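Side-chain contact in glycoside Hydrolase (Bacteroides plebeius, PDB 5T3B), which probably hydrolyses glycosidic bonds as a family 50 glycoside hydrolase of a subfamily enriched in human gut Bacteroidetes: residues F101-N106 against G382-V387. Sequence-based numbering, arbitrary orientation.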
loop_
_atom_site.group_PDB
_atom_site.type_symbol
_atom_site.label_atom_id
_atom_site.label_comp_id
_atom_site.label_asym_id
_atom_site.label_seq_id
_atom_site.Cartn_x
_atom_site.Cartn_y
_atom_site.Cartn_z
ATOM N N PHE A 101 -5.324 12.070 12.040
ATOM C CA PHE A 101 -5.741 11.421 10.799
ATOM C C PHE A 101 -6.901 10.481 11.089
ATOM O O PHE A 101 -6.855 9.708 12.035
ATOM C CB PHE A 101 -4.559 10.688 10.128
ATOM C CG PHE A 101 -3.642 11.600 9.368
ATOM C CD1 PHE A 101 -4.009 12.090 8.129
ATOM C CD2 PHE A 101 -2.448 11.983 9.902
ATOM C CE1 PHE A 101 -3.171 12.952 7.408
ATOM C CE2 PHE A 101 -1.604 12.837 9.188
ATOM C CZ PHE A 101 -1.968 13.323 7.952
ATOM N N ARG A 102 -7.853 10.480 10.192
ATOM C CA ARG A 102 -9.029 9.596 10.344
ATOM C C ARG A 102 -9.633 9.326 8.967
ATOM O O ARG A 102 -9.147 9.862 7.982
ATOM C CB ARG A 102 -10.046 10.236 11.300
ATOM C CG ARG A 102 -10.697 11.459 10.744
ATOM C CD ARG A 102 -11.549 12.182 11.793
ATOM N NE ARG A 102 -12.335 13.234 11.253
ATOM C CZ ARG A 102 -13.427 13.059 10.553
ATOM N NH1 ARG A 102 -13.952 11.834 10.373
ATOM N NH2 ARG A 102 -14.012 14.091 10.000
ATOM N N VAL A 103 -10.680 8.498 8.906
ATOM C CA VAL A 103 -11.302 8.112 7.674
ATOM C C VAL A 103 -12.698 8.684 7.608
ATOM O O VAL A 103 -13.475 8.512 8.559
ATOM C CB VAL A 103 -11.309 6.592 7.498
ATOM C CG1 VAL A 103 -11.910 6.187 6.192
ATOM C CG2 VAL A 103 -9.914 6.027 7.670
ATOM N N GLU A 104 -13.056 9.271 6.462
ATOM C CA GLU A 104 -14.384 9.795 6.185
ATOM C C GLU A 104 -14.973 9.233 4.854
ATOM O O GLU A 104 -14.307 8.644 4.067
ATOM C CB GLU A 104 -14.251 11.282 5.991
ATOM C CG GLU A 104 -14.538 12.019 7.273
ATOM C CD GLU A 104 -16.010 12.091 7.577
ATOM O OE1 GLU A 104 -16.303 12.638 8.602
ATOM O OE2 GLU A 104 -16.852 11.579 6.819
ATOM N N LYS A 105 -16.251 9.537 4.563
ATOM C CA LYS A 105 -16.887 9.211 3.263
ATOM C C LYS A 105 -17.798 10.374 2.893
ATOM O O LYS A 105 -18.553 10.866 3.747
ATOM C CB LYS A 105 -17.634 7.831 3.307
ATOM C CG LYS A 105 -18.325 7.503 1.989
ATOM C CD LYS A 105 -18.647 6.039 1.602
ATOM C CE LYS A 105 -19.499 5.155 2.439
ATOM N NZ LYS A 105 -19.283 3.769 1.941
ATOM N N ASN A 106 -17.687 10.822 1.656
ATOM C CA ASN A 106 -18.489 11.973 1.169
ATOM C C ASN A 106 -19.823 11.474 0.655
ATOM O O ASN A 106 -20.104 10.244 0.609
ATOM C CB ASN A 106 -17.724 12.894 0.134
ATOM C CG ASN A 106 -17.575 12.308 -1.225
ATOM O OD1 ASN A 106 -18.243 11.315 -1.557
ATOM N ND2 ASN A 106 -16.605 12.914 -2.071
ATOM N N GLY A 382 -17.764 -1.089 2.602
ATOM C CA GLY A 382 -17.460 0.305 2.336
ATOM C C GLY A 382 -16.129 0.831 2.922
ATOM O O GLY A 382 -15.756 1.988 2.701
ATOM N N THR A 383 -15.448 -0.006 3.739
ATOM C CA THR A 383 -14.128 0.394 4.256
ATOM C C THR A 383 -13.208 0.536 3.067
ATOM O O THR A 383 -13.203 -0.317 2.211
ATOM C CB THR A 383 -13.608 -0.679 5.216
ATOM O OG1 THR A 383 -14.515 -0.752 6.320
ATOM C CG2 THR A 383 -12.196 -0.366 5.682
ATOM N N PRO A 384 -12.459 1.633 2.999
ATOM C CA PRO A 384 -11.596 1.866 1.809
ATOM C C PRO A 384 -10.336 1.036 1.845
ATOM O O PRO A 384 -9.953 0.443 2.875
ATOM C CB PRO A 384 -11.294 3.339 1.865
ATOM C CG PRO A 384 -11.245 3.588 3.394
ATOM C CD PRO A 384 -12.401 2.774 3.912
ATOM N N PHE A 385 -9.685 1.038 0.682
ATOM C CA PHE A 385 -8.363 0.445 0.542
ATOM C C PHE A 385 -7.370 1.520 0.076
ATOM O O PHE A 385 -7.749 2.596 -0.403
ATOM C CB PHE A 385 -8.364 -0.759 -0.424
ATOM C CG PHE A 385 -8.495 -0.424 -1.865
ATOM C CD1 PHE A 385 -9.707 -0.212 -2.448
ATOM C CD2 PHE A 385 -7.368 -0.365 -2.659
ATOM C CE1 PHE A 385 -9.852 0.060 -3.777
ATOM C CE2 PHE A 385 -7.472 -0.105 -4.037
ATOM C CZ PHE A 385 -8.726 0.124 -4.605
ATOM N N MET A 386 -6.091 1.165 0.229
ATOM C CA MET A 386 -4.996 1.956 -0.318
ATOM C C MET A 386 -4.046 0.983 -1.013
ATOM O O MET A 386 -3.891 -0.144 -0.536
ATOM C CB MET A 386 -4.250 2.752 0.735
ATOM C CG MET A 386 -3.592 1.957 1.799
ATOM S SD MET A 386 -2.867 2.912 3.147
ATOM C CE MET A 386 -1.640 3.775 2.265
ATOM N N VAL A 387 -3.391 1.432 -2.054
ATOM C CA VAL A 387 -2.370 0.632 -2.743
ATOM C C VAL A 387 -1.058 0.969 -2.101
ATOM O O VAL A 387 -0.544 2.086 -2.230
ATOM C CB VAL A 387 -2.409 0.854 -4.232
ATOM C CG1 VAL A 387 -1.193 0.147 -4.876
ATOM C CG2 VAL A 387 -3.717 0.363 -4.805
#
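Val-103 sets its CG1 methyl against the CG–CD edge of the Pro-384 ring, CG1 standing 3.9 Å from Pro-384 CG and 4.1 Å from Pro-384 CD, while the two side chains slip past each other in opposite directions. CG1 is the branch that reaches across; it lies anti to the backbone N of Val-103 (chi1 -178°). Two residues on, the same face of strand 102-105 sends out Lys-105, whose chain bends at chi3 (58°) and brings NZ to 3.9 Å from Gly-382 CA. Lys-105 NZ lies 4.0 Å from Gly-382 O, too far for a hydrogen bond. By strand alternation Glu-104, between the two, points its CB away from 382-387. Its OE1 takes an end-on salt bridge from Arg-102, lying in the guanidinium plane: NH2 meets its anti lone pair, NH1 comes from above the carboxylate plane (35°). Glu-104 OE2 accepts a hydrogen bond from the backbone N of Lys-105 at 3.1 Å. Pro-384 is further covered by Ser-111 and Val-433, so the hairpin of 102-105 and 111-114 packs at the start of strand 385-394, which runs parallel to 358-361 and 432-437 and is probably part of the family's (beta/alpha)8 barrel. The small contact probably relies mainly on van der Waals packing, with at most a weak long-range pull between Lys-105 NZ and Gly-382 O, and charge pairing stays on the far face of strand 102-105.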